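Local coordinates for UDP-glucose 4-epimerase (Brucella abortus, PDB 4TWR), which probably interconverts UDP-glucose and UDP-galactose by inverting the configuration at carbon 4 of the sugar, using a bound NAD as cofactor, at residues A87-S92 with E197-P202; F83-Y88 with R101-G106; C128-V133 with E143-I148; L212-V217 with P285-A290; L137-G142 with P297-D302. All coordinates share one frame; numbering follows the deposited sequence.

Contact 1 (A87-S92 with E197-P202); sequences AYVGES and ETHLIP. With ZN (zinc ion), chain C.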
# COMPACT_ATOMS: atom_id res chain seq x y z
N ALA A 87 2.94 -8.77 -3.37
CA ALA A 87 4.32 -8.38 -3.62
C ALA A 87 5.17 -8.71 -2.43
O ALA A 87 4.80 -8.40 -1.28
CB ALA A 87 4.43 -6.90 -3.95
N TYR A 88 6.31 -9.34 -2.69
CA TYR A 88 7.27 -9.54 -1.65
C TYR A 88 8.49 -8.71 -2.01
O TYR A 88 8.81 -8.54 -3.19
CB TYR A 88 7.60 -11.02 -1.48
CG TYR A 88 6.38 -11.87 -1.16
CD1 TYR A 88 5.89 -11.94 0.15
CD2 TYR A 88 5.73 -12.59 -2.15
CE1 TYR A 88 4.77 -12.71 0.45
CE2 TYR A 88 4.61 -13.36 -1.86
CZ TYR A 88 4.14 -13.42 -0.56
OH TYR A 88 3.03 -14.19 -0.27
N VAL A 89 9.12 -8.15 -0.98
CA VAL A 89 10.29 -7.29 -1.14
C VAL A 89 11.46 -8.06 -1.73
O VAL A 89 11.93 -9.01 -1.12
CB VAL A 89 10.70 -6.67 0.20
CG1 VAL A 89 12.02 -5.93 0.07
CG2 VAL A 89 9.57 -5.76 0.73
N GLY A 90 11.88 -7.69 -2.93
CA GLY A 90 13.02 -8.32 -3.58
C GLY A 90 12.70 -9.41 -4.60
O GLY A 90 13.53 -9.76 -5.42
N GLU A 91 11.47 -9.93 -4.55
CA GLU A 91 11.08 -11.07 -5.37
C GLU A 91 10.91 -10.78 -6.87
O GLU A 91 11.01 -11.69 -7.69
CB GLU A 91 9.75 -11.65 -4.83
CG GLU A 91 9.19 -12.84 -5.60
CD GLU A 91 7.71 -13.12 -5.36
OE1 GLU A 91 6.91 -12.17 -5.21
OE2 GLU A 91 7.33 -14.31 -5.35
N SER A 92 10.62 -9.53 -7.24
CA SER A 92 10.26 -9.24 -8.63
C SER A 92 11.44 -9.39 -9.60
O SER A 92 11.25 -9.67 -10.79
CB SER A 92 9.65 -7.82 -8.76
OG SER A 92 10.64 -6.82 -8.55
N GLU A 197 6.56 -12.74 5.59
CA GLU A 197 6.48 -11.33 5.96
C GLU A 197 7.77 -10.65 5.57
O GLU A 197 8.83 -10.93 6.14
CB GLU A 197 6.21 -11.18 7.45
CG GLU A 197 6.17 -9.75 7.91
CD GLU A 197 5.08 -8.96 7.20
OE1 GLU A 197 3.90 -9.09 7.60
OE2 GLU A 197 5.40 -8.23 6.24
N THR A 198 7.70 -9.74 4.61
CA THR A 198 8.92 -9.15 4.07
C THR A 198 9.05 -7.66 4.39
O THR A 198 10.05 -7.04 4.04
CB THR A 198 8.99 -9.35 2.54
OG1 THR A 198 7.91 -8.66 1.91
CG2 THR A 198 8.89 -10.83 2.20
N HIS A 199 8.05 -7.09 5.05
CA HIS A 199 8.08 -5.66 5.38
C HIS A 199 8.84 -5.41 6.66
O HIS A 199 8.80 -6.22 7.59
CB HIS A 199 6.67 -5.10 5.45
CG HIS A 199 5.93 -5.26 4.17
ND1 HIS A 199 4.96 -6.22 3.99
CD2 HIS A 199 6.08 -4.65 2.97
CE1 HIS A 199 4.51 -6.16 2.75
NE2 HIS A 199 5.18 -5.22 2.10
N LEU A 200 9.54 -4.28 6.70
CA LEU A 200 10.59 -4.05 7.68
C LEU A 200 10.09 -4.02 9.11
O LEU A 200 10.63 -4.72 9.97
CB LEU A 200 11.31 -2.75 7.37
CG LEU A 200 12.46 -2.51 8.36
CD1 LEU A 200 13.59 -3.49 8.07
CD2 LEU A 200 12.94 -1.09 8.30
N ILE A 201 9.08 -3.21 9.38
CA ILE A 201 8.63 -3.06 10.75
C ILE A 201 8.04 -4.36 11.32
O ILE A 201 8.34 -4.73 12.46
CB ILE A 201 7.63 -1.90 10.88
CG1 ILE A 201 8.32 -0.59 10.51
CG2 ILE A 201 7.07 -1.84 12.28
CD1 ILE A 201 7.52 0.64 10.84
N PRO A 202 7.22 -5.08 10.53
CA PRO A 202 6.84 -6.41 10.99
C PRO A 202 8.00 -7.35 11.25
O PRO A 202 7.96 -8.10 12.22
CB PRO A 202 5.99 -6.93 9.84
CG PRO A 202 5.33 -5.71 9.32
CD PRO A 202 6.40 -4.66 9.37
ZN ZN C . 3.93 -7.37 5.22

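Contact 2 (F83-Y88 with R101-G106); sequences FAASAY and RNNVGG. With NAD (nicotinamide-adenine-dinucleotide), chain B.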
# COMPACT_ATOMS: atom_id res chain seq x y z
N PHE A 83 -6.44 -2.95 -5.03
CA PHE A 83 -5.29 -3.35 -4.20
C PHE A 83 -4.72 -4.71 -4.61
O PHE A 83 -3.81 -5.22 -3.95
CB PHE A 83 -5.66 -3.49 -2.72
CG PHE A 83 -6.09 -2.19 -2.05
CD1 PHE A 83 -5.16 -1.24 -1.67
CD2 PHE A 83 -7.43 -1.97 -1.76
CE1 PHE A 83 -5.56 -0.05 -1.02
CE2 PHE A 83 -7.84 -0.80 -1.11
CZ PHE A 83 -6.89 0.16 -0.75
N ALA A 84 -5.29 -5.31 -5.64
CA ALA A 84 -5.08 -6.73 -5.92
C ALA A 84 -3.79 -6.97 -6.68
O ALA A 84 -3.78 -7.28 -7.86
CB ALA A 84 -6.26 -7.32 -6.69
N ALA A 85 -2.70 -6.85 -5.95
CA ALA A 85 -1.40 -7.15 -6.49
C ALA A 85 -0.54 -7.51 -5.29
O ALA A 85 -0.20 -6.64 -4.50
CB ALA A 85 -0.84 -5.96 -7.22
N SER A 86 -0.25 -8.78 -5.11
CA SER A 86 0.62 -9.19 -4.02
C SER A 86 2.10 -8.93 -4.38
O SER A 86 2.46 -8.88 -5.56
CB SER A 86 0.41 -10.68 -3.68
OG SER A 86 -0.96 -10.97 -3.44
N ALA A 87 2.94 -8.77 -3.37
CA ALA A 87 4.32 -8.38 -3.62
C ALA A 87 5.17 -8.71 -2.43
O ALA A 87 4.80 -8.40 -1.28
CB ALA A 87 4.43 -6.90 -3.95
N TYR A 88 6.31 -9.34 -2.69
CA TYR A 88 7.27 -9.54 -1.65
C TYR A 88 8.49 -8.71 -2.01
O TYR A 88 8.81 -8.54 -3.19
CB TYR A 88 7.60 -11.02 -1.48
CG TYR A 88 6.38 -11.87 -1.16
CD1 TYR A 88 5.89 -11.94 0.15
CD2 TYR A 88 5.73 -12.59 -2.15
CE1 TYR A 88 4.77 -12.71 0.45
CE2 TYR A 88 4.61 -13.36 -1.86
CZ TYR A 88 4.14 -13.42 -0.56
OH TYR A 88 3.03 -14.19 -0.27
N ARG A 101 2.36 -10.57 -15.05
CA ARG A 101 1.06 -11.25 -15.20
C ARG A 101 0.00 -10.61 -14.30
O ARG A 101 -1.11 -10.31 -14.73
CB ARG A 101 1.19 -12.74 -14.89
CG ARG A 101 -0.16 -13.50 -14.93
CD ARG A 101 -0.00 -14.97 -14.54
NE ARG A 101 -1.28 -15.67 -14.39
CZ ARG A 101 -1.96 -16.18 -15.41
NH1 ARG A 101 -1.51 -16.04 -16.64
NH2 ARG A 101 -3.11 -16.82 -15.19
N ASN A 102 0.34 -10.42 -13.03
CA ASN A 102 -0.65 -9.91 -12.10
C ASN A 102 -0.81 -8.40 -12.15
O ASN A 102 -1.94 -7.89 -12.16
CB ASN A 102 -0.30 -10.36 -10.67
CG ASN A 102 -1.54 -10.70 -9.86
OD1 ASN A 102 -2.11 -11.81 -9.97
ND2 ASN A 102 -1.99 -9.75 -9.05
N ASN A 103 0.28 -7.67 -12.17
CA ASN A 103 0.16 -6.23 -12.10
C ASN A 103 -0.23 -5.61 -13.44
O ASN A 103 -0.91 -4.58 -13.47
CB ASN A 103 1.46 -5.59 -11.61
CG ASN A 103 1.90 -6.13 -10.25
OD1 ASN A 103 1.32 -7.09 -9.72
ND2 ASN A 103 2.94 -5.51 -9.69
N VAL A 104 0.18 -6.23 -14.54
CA VAL A 104 -0.17 -5.69 -15.85
C VAL A 104 -1.36 -6.43 -16.45
O VAL A 104 -2.39 -5.83 -16.71
CB VAL A 104 1.03 -5.73 -16.83
CG1 VAL A 104 0.64 -5.11 -18.19
CG2 VAL A 104 2.19 -4.96 -16.23
N GLY A 105 -1.23 -7.74 -16.64
CA GLY A 105 -2.36 -8.53 -17.10
C GLY A 105 -3.59 -8.39 -16.21
O GLY A 105 -4.68 -8.17 -16.71
N GLY A 106 -3.41 -8.53 -14.89
CA GLY A 106 -4.55 -8.46 -13.99
C GLY A 106 -5.20 -7.08 -13.99
O GLY A 106 -6.43 -6.94 -13.97
PA NAD B . -1.71 -7.84 0.71
O1A NAD B . -1.08 -8.95 -0.10
O2A NAD B . -2.10 -7.93 2.16
O5B NAD B . -3.26 -7.62 -0.07
C5B NAD B . -3.24 -8.01 -1.41
C4B NAD B . -4.63 -8.61 -1.71
O4B NAD B . -4.84 -8.80 -3.13
C3B NAD B . -4.62 -9.98 -1.02
O3B NAD B . -5.82 -10.07 -0.31
C2B NAD B . -4.57 -10.96 -2.22
O2B NAD B . -5.26 -12.15 -1.92
C1B NAD B . -5.35 -10.14 -3.32
N9A NAD B . -4.95 -10.50 -4.70
C8A NAD B . -3.64 -10.62 -5.26
N7A NAD B . -3.66 -10.96 -6.55
C5A NAD B . -5.03 -11.07 -6.86
C6A NAD B . -5.72 -11.40 -8.07
N6A NAD B . -5.02 -11.71 -9.22
N1A NAD B . -7.05 -11.43 -8.09
C2A NAD B . -7.72 -11.14 -6.94
N3A NAD B . -7.23 -10.81 -5.71
C4A NAD B . -5.84 -10.78 -5.72
O3 NAD B . -0.81 -6.64 0.18
PN NAD B . -1.08 -5.15 0.72
O1N NAD B . 0.14 -4.28 0.85
O2N NAD B . -2.31 -5.23 1.55
O5D NAD B . -1.85 -4.34 -0.58
C5D NAD B . -1.10 -4.41 -1.68
C4D NAD B . -1.57 -3.26 -2.50
O4D NAD B . -1.07 -2.09 -1.82
C3D NAD B . -0.91 -3.34 -3.91
O3D NAD B . -1.78 -2.69 -4.77
C2D NAD B . 0.34 -2.51 -3.73
O2D NAD B . 0.64 -1.71 -4.85
C1D NAD B . -0.15 -1.49 -2.67
N1N NAD B . 1.11 -1.07 -1.89
C2N NAD B . 1.37 -1.68 -0.67
C3N NAD B . 2.55 -1.26 0.01
C7N NAD B . 2.88 -1.87 1.33
O7N NAD B . 3.85 -1.44 1.97
N7N NAD B . 2.11 -2.92 1.80
C4N NAD B . 3.38 -0.29 -0.56
C5N NAD B . 3.09 0.29 -1.78
C6N NAD B . 1.93 -0.12 -2.46
O HOH W 1 -2.98 -6.11 -10.24
O HOH W 2 2.99 -6.48 -7.00

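Contact 3 (C128-V133 with E143-I148); sequences CATYGV and EAQNPI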
# COMPACT_ATOMS: atom_id res chain seq x y z
N CYS A 128 5.57 4.37 -4.66
CA CYS A 128 6.64 5.32 -4.94
C CYS A 128 7.85 4.61 -5.55
O CYS A 128 8.81 5.26 -5.97
CB CYS A 128 7.02 6.08 -3.68
SG CYS A 128 5.79 7.29 -3.18
N ALA A 129 7.80 3.29 -5.61
CA ALA A 129 8.84 2.53 -6.30
C ALA A 129 8.90 2.91 -7.78
O ALA A 129 9.92 2.73 -8.43
CB ALA A 129 8.61 1.02 -6.16
N THR A 130 7.79 3.46 -8.30
CA THR A 130 7.75 3.91 -9.69
C THR A 130 8.80 4.99 -9.98
O THR A 130 9.22 5.15 -11.12
CB THR A 130 6.36 4.45 -10.07
OG1 THR A 130 5.99 5.49 -9.16
CG2 THR A 130 5.32 3.34 -10.02
N TYR A 131 9.22 5.72 -8.95
CA TYR A 131 10.19 6.79 -9.15
C TYR A 131 11.61 6.26 -9.34
O TYR A 131 12.39 6.81 -10.12
CB TYR A 131 10.17 7.77 -7.97
CG TYR A 131 8.88 8.54 -7.82
CD1 TYR A 131 8.42 9.37 -8.84
CD2 TYR A 131 8.14 8.46 -6.66
CE1 TYR A 131 7.24 10.09 -8.70
CE2 TYR A 131 6.96 9.17 -6.51
CZ TYR A 131 6.52 9.99 -7.53
OH TYR A 131 5.35 10.69 -7.37
N GLY A 132 11.94 5.18 -8.64
CA GLY A 132 13.31 4.71 -8.63
C GLY A 132 14.15 5.65 -7.79
O GLY A 132 13.69 6.15 -6.76
N VAL A 133 15.38 5.90 -8.22
CA VAL A 133 16.25 6.79 -7.47
C VAL A 133 15.99 8.25 -7.87
O VAL A 133 16.05 8.60 -9.05
CB VAL A 133 17.74 6.42 -7.65
CG1 VAL A 133 18.00 5.05 -7.06
CG2 VAL A 133 18.15 6.44 -9.11
N GLU A 143 8.86 14.28 -10.35
CA GLU A 143 10.09 13.50 -10.47
C GLU A 143 9.95 12.45 -11.56
O GLU A 143 8.88 11.86 -11.73
CB GLU A 143 10.43 12.82 -9.15
CG GLU A 143 11.71 11.99 -9.18
CD GLU A 143 12.97 12.84 -9.29
OE1 GLU A 143 12.98 13.96 -8.74
OE2 GLU A 143 13.94 12.38 -9.93
N ALA A 144 11.02 12.23 -12.32
CA ALA A 144 11.00 11.24 -13.38
C ALA A 144 10.72 9.86 -12.79
O ALA A 144 11.13 9.55 -11.67
CB ALA A 144 12.30 11.24 -14.15
N GLN A 145 9.99 9.03 -13.52
CA GLN A 145 9.68 7.70 -13.05
C GLN A 145 10.55 6.67 -13.77
O GLN A 145 10.21 6.18 -14.85
CB GLN A 145 8.19 7.39 -13.22
CG GLN A 145 7.31 8.18 -12.27
CD GLN A 145 5.82 7.94 -12.51
OE1 GLN A 145 5.28 8.31 -13.55
NE2 GLN A 145 5.17 7.30 -11.55
N ASN A 146 11.69 6.36 -13.15
CA ASN A 146 12.63 5.38 -13.68
C ASN A 146 12.82 4.26 -12.67
O ASN A 146 13.81 4.25 -11.94
CB ASN A 146 13.99 6.02 -13.99
CG ASN A 146 13.87 7.28 -14.81
OD1 ASN A 146 13.49 7.24 -15.98
ND2 ASN A 146 14.20 8.42 -14.20
N PRO A 147 11.87 3.32 -12.62
CA PRO A 147 11.94 2.24 -11.64
C PRO A 147 13.12 1.30 -11.89
O PRO A 147 13.57 1.16 -13.03
CB PRO A 147 10.59 1.52 -11.81
CG PRO A 147 10.12 1.89 -13.18
CD PRO A 147 10.63 3.28 -13.42
N ILE A 148 13.61 0.67 -10.83
CA ILE A 148 14.83 -0.10 -10.94
C ILE A 148 14.59 -1.60 -10.79
O ILE A 148 15.54 -2.37 -10.74
CB ILE A 148 15.88 0.37 -9.91
CG1 ILE A 148 15.35 0.18 -8.48
CG2 ILE A 148 16.25 1.83 -10.16
CD1 ILE A 148 16.31 0.65 -7.41
O HOH W 3 12.19 0.94 -8.40
O HOH W 4 16.09 5.31 -11.12

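Contact 4 (L212-V217 with P285-A290); sequences LDVLEV and PVAMRA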
# COMPACT_ATOMS: atom_id res chain seq x y z
N LEU A 212 11.38 -14.43 14.81
CA LEU A 212 12.57 -14.55 13.97
C LEU A 212 13.80 -14.53 14.86
O LEU A 212 13.77 -13.94 15.94
CB LEU A 212 12.65 -13.41 12.94
CG LEU A 212 11.65 -13.39 11.79
CD1 LEU A 212 11.87 -12.15 10.96
CD2 LEU A 212 11.79 -14.65 10.94
N ASP A 213 14.89 -15.14 14.41
CA ASP A 213 16.10 -15.19 15.21
C ASP A 213 16.88 -13.89 15.14
O ASP A 213 17.50 -13.48 16.11
CB ASP A 213 17.00 -16.34 14.74
CG ASP A 213 16.49 -17.70 15.18
OD1 ASP A 213 16.17 -17.85 16.37
OD2 ASP A 213 16.41 -18.61 14.33
N VAL A 214 16.86 -13.25 13.98
CA VAL A 214 17.75 -12.14 13.69
C VAL A 214 17.04 -11.13 12.80
O VAL A 214 16.17 -11.50 12.02
CB VAL A 214 19.06 -12.64 13.01
CG1 VAL A 214 19.84 -11.52 12.37
CG2 VAL A 214 19.93 -13.38 14.00
N LEU A 215 17.36 -9.85 12.94
CA LEU A 215 16.98 -8.89 11.91
C LEU A 215 18.25 -8.41 11.24
O LEU A 215 19.05 -7.70 11.84
CB LEU A 215 16.17 -7.73 12.47
CG LEU A 215 15.76 -6.69 11.41
CD1 LEU A 215 14.60 -7.19 10.53
CD2 LEU A 215 15.43 -5.35 12.03
N GLU A 216 18.46 -8.82 10.00
CA GLU A 216 19.64 -8.40 9.27
C GLU A 216 19.42 -7.00 8.72
O GLU A 216 18.50 -6.77 7.95
CB GLU A 216 19.98 -9.40 8.15
CG GLU A 216 20.81 -10.59 8.64
CD GLU A 216 21.30 -11.50 7.52
OE1 GLU A 216 20.63 -11.55 6.46
OE2 GLU A 216 22.35 -12.15 7.69
N VAL A 217 20.26 -6.07 9.15
CA VAL A 217 20.19 -4.69 8.69
C VAL A 217 21.40 -4.40 7.84
O VAL A 217 22.54 -4.55 8.29
CB VAL A 217 20.11 -3.70 9.86
CG1 VAL A 217 20.34 -2.29 9.37
CG2 VAL A 217 18.75 -3.82 10.55
N PRO A 285 16.99 -8.02 17.89
CA PRO A 285 18.33 -8.61 17.72
C PRO A 285 18.96 -8.29 16.37
O PRO A 285 19.05 -9.16 15.50
CB PRO A 285 18.06 -10.11 17.85
CG PRO A 285 16.63 -10.26 17.34
CD PRO A 285 15.93 -9.04 17.90
N VAL A 286 19.41 -7.05 16.20
CA VAL A 286 19.99 -6.61 14.93
C VAL A 286 21.33 -7.26 14.62
O VAL A 286 22.18 -7.42 15.49
CB VAL A 286 20.18 -5.09 14.92
CG1 VAL A 286 20.85 -4.65 13.63
CG2 VAL A 286 18.84 -4.40 15.10
N ALA A 287 21.51 -7.64 13.36
CA ALA A 287 22.82 -8.03 12.85
C ALA A 287 23.23 -7.09 11.73
O ALA A 287 22.68 -7.16 10.63
CB ALA A 287 22.82 -9.47 12.37
N MET A 288 24.18 -6.21 12.02
CA MET A 288 24.66 -5.25 11.03
C MET A 288 25.55 -5.90 9.99
O MET A 288 26.61 -6.44 10.30
CB MET A 288 25.43 -4.12 11.71
CG MET A 288 24.56 -3.02 12.23
SD MET A 288 23.55 -2.31 10.92
CE MET A 288 22.72 -1.03 11.88
N ARG A 289 25.11 -5.84 8.74
CA ARG A 289 25.90 -6.34 7.63
C ARG A 289 26.27 -5.21 6.69
O ARG A 289 25.74 -4.10 6.78
CB ARG A 289 25.14 -7.45 6.89
CG ARG A 289 25.08 -8.74 7.69
CD ARG A 289 24.55 -9.89 6.87
NE ARG A 289 25.36 -10.13 5.69
CZ ARG A 289 25.23 -11.20 4.91
NH1 ARG A 289 24.33 -12.12 5.22
NH2 ARG A 289 26.00 -11.35 3.84
N ALA A 290 27.21 -5.49 5.79
CA ALA A 290 27.74 -4.50 4.86
C ALA A 290 26.63 -3.82 4.07
O ALA A 290 25.71 -4.47 3.58
CB ALA A 290 28.75 -5.15 3.92

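Contact 5 (L137-G142 with P297-D302); sequences LPIGEG and PALYAD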
# COMPACT_ATOMS: atom_id res chain seq x y z
N LEU A 137 15.07 15.38 -2.77
CA LEU A 137 14.25 14.97 -1.63
C LEU A 137 13.51 16.18 -1.04
O LEU A 137 14.07 17.27 -0.97
CB LEU A 137 15.09 14.30 -0.54
CG LEU A 137 15.54 12.84 -0.69
CD1 LEU A 137 14.36 11.92 -1.05
CD2 LEU A 137 16.67 12.69 -1.71
N PRO A 138 12.24 16.00 -0.64
CA PRO A 138 11.46 14.77 -0.83
C PRO A 138 11.03 14.61 -2.28
O PRO A 138 11.21 15.53 -3.08
CB PRO A 138 10.25 14.98 0.08
CG PRO A 138 10.08 16.45 0.12
CD PRO A 138 11.48 17.01 0.11
N ILE A 139 10.48 13.44 -2.61
CA ILE A 139 10.11 13.16 -3.98
C ILE A 139 8.75 13.78 -4.28
O ILE A 139 7.77 13.52 -3.59
CB ILE A 139 10.07 11.64 -4.25
CG1 ILE A 139 11.31 10.97 -3.66
CG2 ILE A 139 9.94 11.38 -5.73
CD1 ILE A 139 11.30 9.46 -3.74
N GLY A 140 8.72 14.61 -5.32
CA GLY A 140 7.49 15.20 -5.81
C GLY A 140 6.99 14.43 -7.02
O GLY A 140 7.76 13.73 -7.68
N GLU A 141 5.71 14.59 -7.34
CA GLU A 141 5.08 13.84 -8.42
C GLU A 141 5.72 14.12 -9.78
O GLU A 141 5.61 13.32 -10.70
CB GLU A 141 3.58 14.15 -8.48
CG GLU A 141 2.77 13.60 -7.31
CD GLU A 141 2.86 14.44 -6.06
OE1 GLU A 141 3.58 15.47 -6.07
OE2 GLU A 141 2.21 14.08 -5.05
N GLY A 142 6.38 15.27 -9.89
CA GLY A 142 7.02 15.65 -11.13
C GLY A 142 8.30 14.88 -11.40
O GLY A 142 8.76 14.82 -12.54
N PRO A 297 20.41 6.46 0.68
CA PRO A 297 20.43 6.67 2.13
C PRO A 297 19.07 7.10 2.67
O PRO A 297 18.72 6.78 3.81
CB PRO A 297 21.47 7.79 2.31
CG PRO A 297 22.14 7.95 0.96
CD PRO A 297 21.13 7.52 -0.04
N ALA A 298 18.31 7.83 1.85
CA ALA A 298 17.02 8.34 2.27
C ALA A 298 16.01 8.33 1.14
O ALA A 298 16.32 8.73 0.01
CB ALA A 298 17.15 9.75 2.83
N LEU A 299 14.80 7.88 1.44
CA LEU A 299 13.70 7.90 0.49
C LEU A 299 12.40 8.26 1.19
O LEU A 299 11.95 7.54 2.08
CB LEU A 299 13.55 6.54 -0.21
CG LEU A 299 14.67 6.10 -1.16
CD1 LEU A 299 14.42 4.69 -1.64
CD2 LEU A 299 14.78 7.06 -2.33
N TYR A 300 11.81 9.37 0.80
CA TYR A 300 10.50 9.74 1.30
C TYR A 300 9.85 10.70 0.33
O TYR A 300 10.53 11.40 -0.43
CB TYR A 300 10.59 10.35 2.71
CG TYR A 300 11.56 11.50 2.84
CD1 TYR A 300 12.94 11.27 2.90
CD2 TYR A 300 11.11 12.80 2.92
CE1 TYR A 300 13.83 12.31 3.02
CE2 TYR A 300 12.00 13.86 3.05
CZ TYR A 300 13.35 13.60 3.11
OH TYR A 300 14.25 14.64 3.24
N ALA A 301 8.52 10.71 0.34
CA ALA A 301 7.75 11.43 -0.66
C ALA A 301 7.25 12.77 -0.14
O ALA A 301 7.04 12.94 1.06
CB ALA A 301 6.58 10.59 -1.12
N ASP A 302 7.07 13.71 -1.07
CA ASP A 302 6.50 15.03 -0.78
C ASP A 302 4.97 14.96 -0.81
O ASP A 302 4.39 14.70 -1.86
CB ASP A 302 7.03 16.04 -1.79
CG ASP A 302 6.55 17.45 -1.53
OD1 ASP A 302 5.98 17.69 -0.45
OD2 ASP A 302 6.76 18.31 -2.40

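Contact 1 (A87-S92 with E197-P202)
T198 reaches across to both V89 and Y88. Its OG1 accepts the backbone N-H of V89, with N and OG1 3.2 Å apart and the bond almost straight at 176°; this is the one hydrogen bond between 87-92 and 197-202. With chi1 at 63°, T198 holds OG1 between its own backbone N and carbonyl carbon while CG2 swings beside the N, so its two branches serve different partners. The methyl CG2 comes up to the edge of the Y88 ring, 3.8 Å from CD1. V89 slides past T198 in the opposite direction, laying its CG2 3.5 Å from T198 OG1 and 4.3 Å from H199 CD2. On the H199 side, T198 OG1 stands over the centre of the imidazole face. Behind this first shell sits the zinc ion, bound by E197 OE2 and H199 ND1 at 2.0 Å each, with E192 and H194 completing the site. E197 OE2 does double duty: through its anti lone pair it also accepts the N-H of H199, 3.1 Å from N to OE2, which ties the two ligands together. H199 is in turn the N-cap residue of helix 200-208, and its side chain touches the NAD. The loop after strand 79-82 thus meets a zinc-bearing turn beside the nicotinamide cofactor, in an epimerase of the Rossmann-type NAD-dependent family.

Contact 2 (F83-Y88 with R101-G106)
A85 and N103 mark the closest backbone approach, CA to CA 5.9 Å, where the loop turns at A84 in an inverse gamma turn and runs past a wider, pi-type turn of helix 96-117. The main work is done by N102, and its partner is the adenine of NAD. N102 OD1 accepts from the amino nitrogen N6A at 3.0 Å (158°), while N102 ND2 donates to the ring nitrogen N7A at 3.2 Å (144°). Using both ends of the carboxamide fixes which way round it sits. The chi1 of N103 (-57°, CG anti to its own carbonyl carbon) brings the amide to A85, where OD1 lies 3.5 Å from CB. Two waters bridge the segments, one between backbones, donating to A84 O and N102 O, both at 2.8 Å, the other from S86 O to the N103 side chain, accepting from ND2 at 2.9 Å. N103 ND2 is also bonded to T154, and S86 OG to T46. A84 CB and S86 OG both lie against the adenosine part of the cofactor. The loop therefore packs along the adenosine while the helix reads N6A and N7A, a donor and acceptor pair on one edge of the base that suits adenine.

Contact 3 (C128-V133 with E143-I148)
Q145 and T130 run side by side, pointing the same way, and a weak hydrogen bond joins their ends: Q145 NE2 to T130 OG1, 3.1 Å. Both groups have further partners beyond, NE2 donating to E159 and T130 OG1 bonding to S127 O. Between the backbones, N146 N donates to Y131 O at 3.1 Å, arriving well above the carbonyl plane, 60° out of it. A CA-H...O contact follows, G132 CA to N146 O at 3.4 Å, where the lack of a side chain lets the chains close in. Two waters extend the seam: one links A129 O to I148 N, the other V133 N to N146 O. Side-chain packing is represented by the Y131 ring, which puts CD1 3.8 Å from Q145 CG, its plane 43° from that of the amide. Carbon-to-oxygen van der Waals contacts are a kind of their own: the carbonyl oxygens of E143 and A144 lie at the ring edge, and P147 presses its CD onto T130 O, 3.3 Å away. Y131 OH reaches past the contact to hydrogen-bond N260 and R177. Polar atoms at the neck of this loop are thus shared among side chains, backbone and water, so the approach to helix 150-169 is held by two direct bonds, one of them weak, and two water bridges.

Contact 4 (L212-V217 with P285-A290)
V217 wedges its two methyls between V286 and M288: CG2 meets V286 CG1 at 3.8 Å, and CG1 meets the M288 sulfur SD at 3.6 Å. M288 lies alongside V217 on the same face, and its bend at chi2 (-57°) carries SD to that methyl. On the other face A287 offers a small bump, its CB sitting 3.6 Å from V214 CG1, with E216 CG next along the same strand, 4.4 Å from that CB. Further along this face E216 and R289 cross obliquely. There R289 bends at chi3 and sets NH1 3.2 Å from E216 OE2 in a salt bridge; the oxygen lies in the guanidinium plane, but the two flat groups are turned 78° apart and the nitrogen comes from above the carboxylate plane. Under these side chains runs a regular parallel ladder: L215 N to P285 O, A287 N to L215 O at 2.9 Å, V217 N to A287 O, and R289 N to V217 O. At its start P285 tucks its CG against D213 O, 3.6 Å away. This two-stranded parallel sheet is roofed on the face of L215, V217, V286 and M288: L215 packs on helix 200-208, while V217, V286 and M288 touch helix 269-280.

Contact 5 (L137-G142 with P297-D302)
Y300, with chi1 at 53°, keeps CG between its own backbone N and carbonyl carbon, a turn that lays its ring against L137 and P138. The two loops join in a single beta bridge, I139 with A301, tying the segment that follows the Rossmann strand 121-125 to the one leading into helix 304-310. The cis peptide before P138 probably helps set the two side chains about the ring: L137 CD1 lies over one face, and P138 CB comes in obliquely, 3.6 Å from CE2. P138 also crosses D302, its CG 3.6 Å from the aspartate CB. The bridge itself has two bonds. I139 N gives its hydrogen to Y300 O, 3.0 Å away and in the carbonyl plane, and D302 N gives its own to I139 O, 2.6 Å away, from above the I139 carbonyl plane. I139 curls its CG1 to 3.4 Å from Y300 O and reaches toward L299 with CD1. Beyond the bridge, E141 OE2 takes the backbone N-H of N260, and A301 N bonds to D232, so strands 257-260 and 230-235 both bear on this seam. One polar atom is left over: Y300 N, buried here with no partner in the model.

From the N terminus, the loop after strand 79-82 opens two contacts at once. Contact 2 closes quickly onto helix 96-117, and contact 1, sharing A87 and Y88 with it, spans about a hundred residues to the start of helix 200-208. Contact 3 nests inside that span, closing the loop between strand 121-125 and helix 150-169. Contact 5 begins within contact 3's loop and ends near helix 304-310, so it crosses both contact 3 and contact 1. It touches contact 3 directly, Y131 packing on I139 and E141. Contact 4 opens after contact 1 has closed, on the strand after helix 200-208, and closes on strand 286-289, pairing it with strand 215-218; it is nested inside contact 5.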